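Local coordinates for metallophosphoesterase (Clostridium thermocellum, PDB 4J6O), which probably removes 2',3' phosphate ends from broken RNA as the manganese-binding phosphatase domain of the bacterial Pnkp-Hen1 repair system, at residues V67-K78 and G114-E125. Sequence-based numbering, arbitrary orientation. Where two conformers were deposited one is given.
Sequences VDRGPKITEVLK and GLDRTLEQLAKE
The side-chain amide of Q121 bridges the turn into helix 73-78, just after the G-D-x-V-D-R-G motif of the calcineurin-like phosphoesterase fold. Its NE2 donates to G70 O at 2.9 Å, nearly straight (167°) and in the plane of both groups, while OE1 takes the I73 backbone N, also at 2.9 Å but along a more bent path (139°). These two opposed bonds fix the rotation of the amide, and Q121 OE1 also reaches T74 N by way of water 2. At the motif itself, T118 OG1 donates to the anti lone pair of D68 OD1, 2.5 Å away, and I73 CD1 packs over T118, 3.4 Å from OG1. The other D68 oxygen, OD2, is held by H96. Next in line, R69 N makes a hydrogen bond of 3.2 Å to G114 O; G114 is the N-cap residue of helix 115-122. The R69 side chain turns away to the manganese site, where NH2 hydrogen-bonds a citrate probably left from crystallisation. The axes of 73-78 and 115-122 cross at -76°, and T74 CG2 meets L122 CD2 at 3.7 Å. E125 bends at chi2, and K78 NZ forms a salt bridge with E125 OE1, 3.2 Å away.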
ATOM      1  N   VAL A  67      -5.950   3.112   4.316  1.00 20.23           N
ATOM      2  CA  VAL A  67      -7.211   3.561   4.872  1.00 21.48           C
ATOM      3  C   VAL A  67      -8.397   2.831   4.271  1.00 21.36           C
ATOM      4  O   VAL A  67      -8.232   2.036   3.363  1.00 22.03           O
ATOM      5  CB  VAL A  67      -7.356   5.098   4.647  1.00 22.62           C
ATOM      6  CG1 VAL A  67      -6.131   5.854   5.237  1.00 23.36           C
ATOM      7  CG2 VAL A  67      -7.443   5.416   3.158  1.00 23.90           C
ATOM      8  N   ASP A  68      -9.577   3.048   4.871  1.00 24.28           N
ATOM      9  CA  ASP A  68     -10.869   2.471   4.457  1.00 21.71           C
ATOM     10  C   ASP A  68     -11.107   1.067   4.968  1.00 25.07           C
ATOM     11  O   ASP A  68     -10.152   0.300   5.151  1.00 22.70           O
ATOM     12  CB  ASP A  68     -11.038   2.523   2.934  1.00 24.12           C
ATOM     13  CG  ASP A  68     -11.212   3.970   2.411  1.00 27.87           C
ATOM     14  OD1 ASP A  68     -11.158   4.922   3.212  1.00 27.14           O
ATOM     15  OD2 ASP A  68     -11.352   4.118   1.189  1.00 29.14           O
ATOM     16  N   ARG A  69     -12.374   0.776   5.279  1.00 25.66           N
ATOM     17  CA  ARG A  69     -12.918  -0.565   5.538  1.00 24.51           C
ATOM     18  C   ARG A  69     -12.686  -1.080   6.934  1.00 25.77           C
ATOM     19  O   ARG A  69     -13.623  -1.474   7.629  1.00 27.32           O
ATOM     20  CB  ARG A  69     -12.438  -1.631   4.567  1.00 21.78           C
ATOM     21  CG  ARG A  69     -12.897  -1.388   3.118  1.00 24.59           C
ATOM     22  CD  ARG A  69     -12.484  -2.537   2.228  1.00 25.47           C
ATOM     23  NE  ARG A  69     -12.997  -2.383   0.851  1.00 24.28           N
ATOM     24  CZ  ARG A  69     -12.232  -2.129  -0.203  1.00 24.51           C
ATOM     25  NH1 ARG A  69     -10.914  -1.942  -0.069  1.00 23.46           N
ATOM     26  NH2 ARG A  69     -12.779  -2.023  -1.423  1.00 25.04           N
ATOM     27  N   GLY A  70     -11.423  -1.096   7.340  1.00 23.79           N
ATOM     28  CA  GLY A  70     -11.091  -1.755   8.603  1.00 25.01           C
ATOM     29  C   GLY A  70     -11.317  -0.968   9.882  1.00 24.98           C
ATOM     30  O   GLY A  70     -11.688   0.207   9.856  1.00 26.29           O
ATOM     31  N   PRO A  71     -11.050  -1.592  11.030  1.00 25.75           N
ATOM     32  CA  PRO A  71     -11.492  -1.096  12.332  1.00 25.99           C
ATOM     33  C   PRO A  71     -10.565  -0.107  13.010  1.00 24.69           C
ATOM     34  O   PRO A  71     -11.021   0.543  13.955  1.00 30.41           O
ATOM     35  CB  PRO A  71     -11.537  -2.373  13.174  1.00 25.41           C
ATOM     36  CG  PRO A  71     -10.436  -3.170  12.591  1.00 24.82           C
ATOM     37  CD  PRO A  71     -10.541  -2.984  11.120  1.00 26.44           C
ATOM     38  N   LYS A  72      -9.321   0.035  12.530  1.00 24.77           N
ATOM     39  CA  LYS A  72      -8.297   0.789  13.254  1.00 27.67           C
ATOM     40  C   LYS A  72      -7.477   1.639  12.285  1.00 31.01           C
ATOM     41  O   LYS A  72      -6.261   1.668  12.298  1.00 25.86           O
ATOM     42  CB  LYS A  72      -7.417  -0.153  14.105  1.00 24.14           C
ATOM     43  CG  LYS A  72      -8.140  -0.620  15.347  1.00 23.99           C
ATOM     44  CD  LYS A  72      -7.202  -1.445  16.204  1.00 29.22           C
ATOM     45  CE  LYS A  72      -7.929  -2.029  17.431  1.00 37.97           C
ATOM     46  NZ  LYS A  72      -6.877  -2.566  18.392  1.00 36.82           N
ATOM     47  N   ILE A  73      -8.177   2.310  11.382  1.00 25.30           N
ATOM     48  CA  ILE A  73      -7.534   3.140  10.377  1.00 24.47           C
ATOM     49  C   ILE A  73      -6.596   4.256  10.950  1.00 27.93           C
ATOM     50  O   ILE A  73      -5.511   4.478  10.420  1.00 26.86           O
ATOM     51  CB  ILE A  73      -8.625   3.752   9.498  1.00 27.26           C
ATOM     52  CG1 ILE A  73      -9.394   2.611   8.828  1.00 24.96           C
ATOM     53  CG2 ILE A  73      -8.008   4.702   8.498  1.00 25.01           C
ATOM     54  CD1 ILE A  73     -10.794   3.021   8.203  1.00 28.55           C
ATOM     55  N   THR A  74      -6.999   4.984  12.001  1.00 29.10           N
ATOM     56  CA  THR A  74      -6.113   6.050  12.474  1.00 27.85           C
ATOM     57  C   THR A  74      -4.845   5.505  13.154  1.00 29.58           C
ATOM     58  O   THR A  74      -3.813   6.103  13.046  1.00 31.72           O
ATOM     59  CB  THR A  74      -6.790   7.079  13.421  1.00 37.77           C
ATOM     60  OG1 THR A  74      -7.215   6.423  14.613  1.00 41.34           O
ATOM     61  CG2 THR A  74      -7.991   7.718  12.745  1.00 35.23           C
ATOM     62  N   GLU A  75      -4.953   4.330  13.777  1.00 28.95           N
ATOM     63  CA  GLU A  75      -3.783   3.702  14.376  0.59 29.00           C
ATOM     64  C   GLU A  75      -2.827   3.248  13.279  1.00 32.86           C
ATOM     65  O   GLU A  75      -1.612   3.436  13.420  1.00 27.77           O
ATOM     66  CB  GLU A  75      -4.158   2.526  15.275  0.59 29.79           C
ATOM     67  CG  GLU A  75      -4.904   2.935  16.549  0.59 44.45           C
ATOM     68  CD  GLU A  75      -4.303   4.159  17.242  0.59 56.15           C
ATOM     69  OE1 GLU A  75      -3.110   4.114  17.625  0.59 36.83           O
ATOM     70  OE2 GLU A  75      -5.031   5.171  17.390  0.59 53.41           O
ATOM     71  N   VAL A  76      -3.371   2.658  12.201  1.00 27.54           N
ATOM     72  CA  VAL A  76      -2.524   2.329  11.062  1.00 21.70           C
ATOM     73  C   VAL A  76      -1.804   3.590  10.561  1.00 26.17           C
ATOM     74  O   VAL A  76      -0.616   3.584  10.282  1.00 25.20           O
ATOM     75  CB  VAL A  76      -3.331   1.714   9.887  1.00 21.23           C
ATOM     76  CG1 VAL A  76      -2.472   1.572   8.641  1.00 21.09           C
ATOM     77  CG2 VAL A  76      -3.878   0.326  10.296  1.00 25.21           C
ATOM     78  N   LEU A  77      -2.549   4.679  10.422  1.00 25.63           N
ATOM     79  CA  LEU A  77      -1.943   5.895   9.906  1.00 28.75           C
ATOM     80  C   LEU A  77      -0.840   6.396  10.826  1.00 30.05           C
ATOM     81  O   LEU A  77       0.261   6.768  10.372  1.00 28.46           O
ATOM     82  CB  LEU A  77      -3.011   6.983   9.749  1.00 25.58           C
ATOM     83  CG  LEU A  77      -3.812   6.833   8.466  1.00 27.76           C
ATOM     84  CD1 LEU A  77      -5.060   7.698   8.584  1.00 30.40           C
ATOM     85  CD2 LEU A  77      -2.987   7.240   7.272  1.00 25.06           C
ATOM     86  N   LYS A  78      -1.114   6.398  12.116  1.00 29.57           N
ATOM     87  CA  LYS A  78      -0.092   6.902  13.049  1.00 29.99           C
ATOM     88  C   LYS A  78       1.169   6.051  12.978  1.00 30.80           C
ATOM     89  O   LYS A  78       2.280   6.553  13.032  1.00 31.94           O
ATOM     90  CB  LYS A  78      -0.644   6.885  14.475  1.00 34.01           C
ATOM     91  CG  LYS A  78      -1.736   7.903  14.687  1.00 32.12           C
ATOM     92  CD  LYS A  78      -2.430   7.720  16.005  1.00 37.27           C
ATOM     93  CE  LYS A  78      -3.697   8.538  16.042  1.00 38.76           C
ATOM     94  NZ  LYS A  78      -4.226   8.508  17.390  1.00 39.12           N
ATOM     95  N   GLY A 114     -15.770   1.674   1.870  1.00 30.91           N
ATOM     96  CA  GLY A 114     -15.077   1.783   3.155  1.00 30.25           C
ATOM     97  C   GLY A 114     -14.652   3.168   3.588  1.00 33.96           C
ATOM     98  O   GLY A 114     -14.136   3.334   4.698  1.00 27.14           O
ATOM     99  N   LEU A 115     -14.828   4.161   2.716  1.00 28.12           N
ATOM    100  CA  LEU A 115     -14.404   5.514   3.066  1.00 30.76           C
ATOM    101  C   LEU A 115     -15.189   6.051   4.258  1.00 33.02           C
ATOM    102  O   LEU A 115     -14.674   6.833   5.067  1.00 33.02           O
ATOM    103  CB  LEU A 115     -14.500   6.474   1.854  1.00 25.59           C
ATOM    104  CG  LEU A 115     -14.186   7.959   2.115  1.00 30.68           C
ATOM    105  CD1 LEU A 115     -12.779   8.199   2.652  1.00 34.27           C
ATOM    106  CD2 LEU A 115     -14.335   8.676   0.793  1.00 32.30           C
ATOM    107  N   ASP A 116     -16.430   5.614   4.387  1.00 32.33           N
ATOM    108  CA  ASP A 116     -17.240   6.024   5.525  1.00 33.60           C
ATOM    109  C   ASP A 116     -16.518   5.650   6.822  1.00 37.48           C
ATOM    110  O   ASP A 116     -16.524   6.426   7.773  1.00 36.71           O
ATOM    111  CB  ASP A 116     -18.632   5.389   5.496  1.00 35.87           C
ATOM    112  CG  ASP A 116     -18.586   3.868   5.702  1.00 36.14           C
ATOM    113  OD1 ASP A 116     -17.825   3.200   4.981  1.00 37.19           O
ATOM    114  OD2 ASP A 116     -19.316   3.357   6.583  1.00 61.80           O
ATOM    115  N   ARG A 117     -15.895   4.471   6.856  1.00 32.03           N
ATOM    116  CA  ARG A 117     -15.244   4.081   8.095  1.00 31.35           C
ATOM    117  C   ARG A 117     -14.064   4.997   8.382  1.00 34.42           C
ATOM    118  O   ARG A 117     -13.840   5.356   9.515  1.00 33.25           O
ATOM    119  CB  ARG A 117     -14.707   2.630   8.073  1.00 28.65           C
ATOM    120  CG  ARG A 117     -15.694   1.580   7.621  1.00 32.20           C
ATOM    121  CD  ARG A 117     -16.899   1.574   8.514  1.00 45.09           C
ATOM    122  NE  ARG A 117     -18.025   0.836   7.941  1.00 46.67           N
ATOM    123  CZ  ARG A 117     -18.168  -0.486   7.986  1.00 55.58           C
ATOM    124  NH1 ARG A 117     -17.245  -1.255   8.562  1.00 39.49           N
ATOM    125  NH2 ARG A 117     -19.243  -1.044   7.446  1.00 56.68           N
ATOM    126  N   THR A 118     -13.312   5.384   7.350  1.00 29.42           N
ATOM    127  CA  THR A 118     -12.129   6.230   7.563  1.00 30.14           C
ATOM    128  C   THR A 118     -12.609   7.561   8.150  1.00 32.62           C
ATOM    129  O   THR A 118     -12.022   8.108   9.093  1.00 33.91           O
ATOM    130  CB  THR A 118     -11.385   6.525   6.241  1.00 29.02           C
ATOM    131  OG1 THR A 118     -10.880   5.295   5.700  1.00 28.08           O
ATOM    132  CG2 THR A 118     -10.191   7.520   6.456  1.00 31.04           C
ATOM    133  N   LEU A 119     -13.690   8.073   7.587  1.00 33.48           N
ATOM    134  CA  LEU A 119     -14.114   9.412   7.964  1.00 37.39           C
ATOM    135  C   LEU A 119     -14.622   9.446   9.396  1.00 48.78           C
ATOM    136  O   LEU A 119     -14.344  10.379  10.154  1.00 40.68           O
ATOM    137  CB  LEU A 119     -15.176   9.909   7.003  1.00 35.15           C
ATOM    138  CG  LEU A 119     -14.631  10.170   5.594  1.00 44.27           C
ATOM    139  CD1 LEU A 119     -15.792  10.509   4.634  1.00 37.06           C
ATOM    140  CD2 LEU A 119     -13.552  11.251   5.609  1.00 40.84           C
ATOM    141  N   GLU A 120     -15.356   8.408   9.767  1.00 34.33           N
ATOM    142  CA  GLU A 120     -15.900   8.349  11.115  1.00 31.16           C
ATOM    143  C   GLU A 120     -14.819   8.081  12.159  1.00 35.72           C
ATOM    144  O   GLU A 120     -14.906   8.557  13.289  1.00 40.47           O
ATOM    145  CB  GLU A 120     -17.027   7.336  11.202  1.00 45.81           C
ATOM    146  CG  GLU A 120     -16.606   5.909  11.163  1.00 69.16           C
ATOM    147  CD  GLU A 120     -17.799   4.977  11.017  1.00 85.80           C
ATOM    148  OE1 GLU A 120     -18.882   5.441  10.588  1.00102.89           O
ATOM    149  OE2 GLU A 120     -17.656   3.777  11.335  1.00100.91           O
ATOM    150  N   GLN A 121     -13.771   7.377  11.754  1.00 36.67           N
ATOM    151  CA  GLN A 121     -12.627   7.187  12.630  1.00 31.99           C
ATOM    152  C   GLN A 121     -11.740   8.439  12.718  1.00 39.20           C
ATOM    153  O   GLN A 121     -11.212   8.772  13.781  1.00 38.12           O
ATOM    154  CB  GLN A 121     -11.851   5.931  12.218  1.00 28.46           C
ATOM    155  CG  GLN A 121     -12.697   4.653  12.449  1.00 29.43           C
ATOM    156  CD  GLN A 121     -11.990   3.404  11.934  1.00 29.95           C
ATOM    157  OE1 GLN A 121     -10.778   3.335  11.986  1.00 30.62           O
ATOM    158  NE2 GLN A 121     -12.759   2.443  11.372  1.00 32.16           N
ATOM    159  N   LEU A 122     -11.567   9.136  11.603  1.00 44.15           N
ATOM    160  CA  LEU A 122     -10.774  10.360  11.595  1.00 40.83           C
ATOM    161  C   LEU A 122     -11.432  11.455  12.433  1.00 41.16           C
ATOM    162  O   LEU A 122     -10.750  12.272  13.065  1.00 41.00           O
ATOM    163  CB  LEU A 122     -10.577  10.871  10.162  1.00 39.37           C
ATOM    164  CG  LEU A 122      -9.349  10.321   9.438  1.00 39.34           C
ATOM    165  CD1 LEU A 122      -9.229  11.034   8.117  1.00 52.92           C
ATOM    166  CD2 LEU A 122      -8.077  10.485  10.247  1.00 41.56           C
ATOM    167  N   ALA A 123     -12.758  11.458  12.422  1.00 36.80           N
ATOM    168  CA  ALA A 123     -13.555  12.441  13.140  1.00 45.94           C
ATOM    169  C   ALA A 123     -13.219  12.484  14.624  1.00 63.61           C
ATOM    170  O   ALA A 123     -13.343  13.522  15.265  1.00 47.56           O
ATOM    171  CB  ALA A 123     -15.025  12.151  12.949  1.00 61.02           C
ATOM    172  N   LYS A 124     -12.800  11.349  15.167  1.00 43.64           N
ATOM    173  CA  LYS A 124     -12.430  11.260  16.575  1.00 43.71           C
ATOM    174  C   LYS A 124     -11.042  11.842  16.914  1.00 59.59           C
ATOM    175  O   LYS A 124     -10.642  11.844  18.073  1.00 55.04           O
ATOM    176  CB  LYS A 124     -12.497   9.798  17.029  1.00 49.96           C
ATOM    177  CG  LYS A 124     -13.802   9.110  16.674  1.00 49.72           C
ATOM    178  CD  LYS A 124     -13.775   7.615  17.026  1.00 50.46           C
ATOM    179  CE  LYS A 124     -15.111   6.939  16.693  1.00 74.86           C
ATOM    180  NZ  LYS A 124     -15.273   5.610  17.368  1.00 81.40           N
ATOM    181  N   GLU A 125     -10.313  12.325  15.911  1.00 52.81           N
ATOM    182  CA  GLU A 125      -8.942  12.808  16.098  1.00 36.83           C
ATOM    183  C   GLU A 125      -8.931  14.314  16.008  1.00 47.34           C
ATOM    184  O   GLU A 125      -9.833  14.888  15.402  1.00 46.43           O
ATOM    185  CB  GLU A 125      -8.031  12.264  14.996  1.00 45.73           C
ATOM    186  CG  GLU A 125      -7.891  10.750  14.979  1.00 38.17           C
ATOM    187  CD  GLU A 125      -7.032  10.258  16.130  1.00 67.34           C
ATOM    188  OE1 GLU A 125      -7.207   9.093  16.543  1.00 62.74           O
ATOM    189  OE2 GLU A 125      -6.189  11.039  16.619  1.00 51.65           O
TER
HETATM  190  O   HOH W   1     -14.790  -1.477   9.982  1.00 46.05           O
HETATM  191  O   HOH W   2      -9.200   4.377  13.963  1.00 41.75           O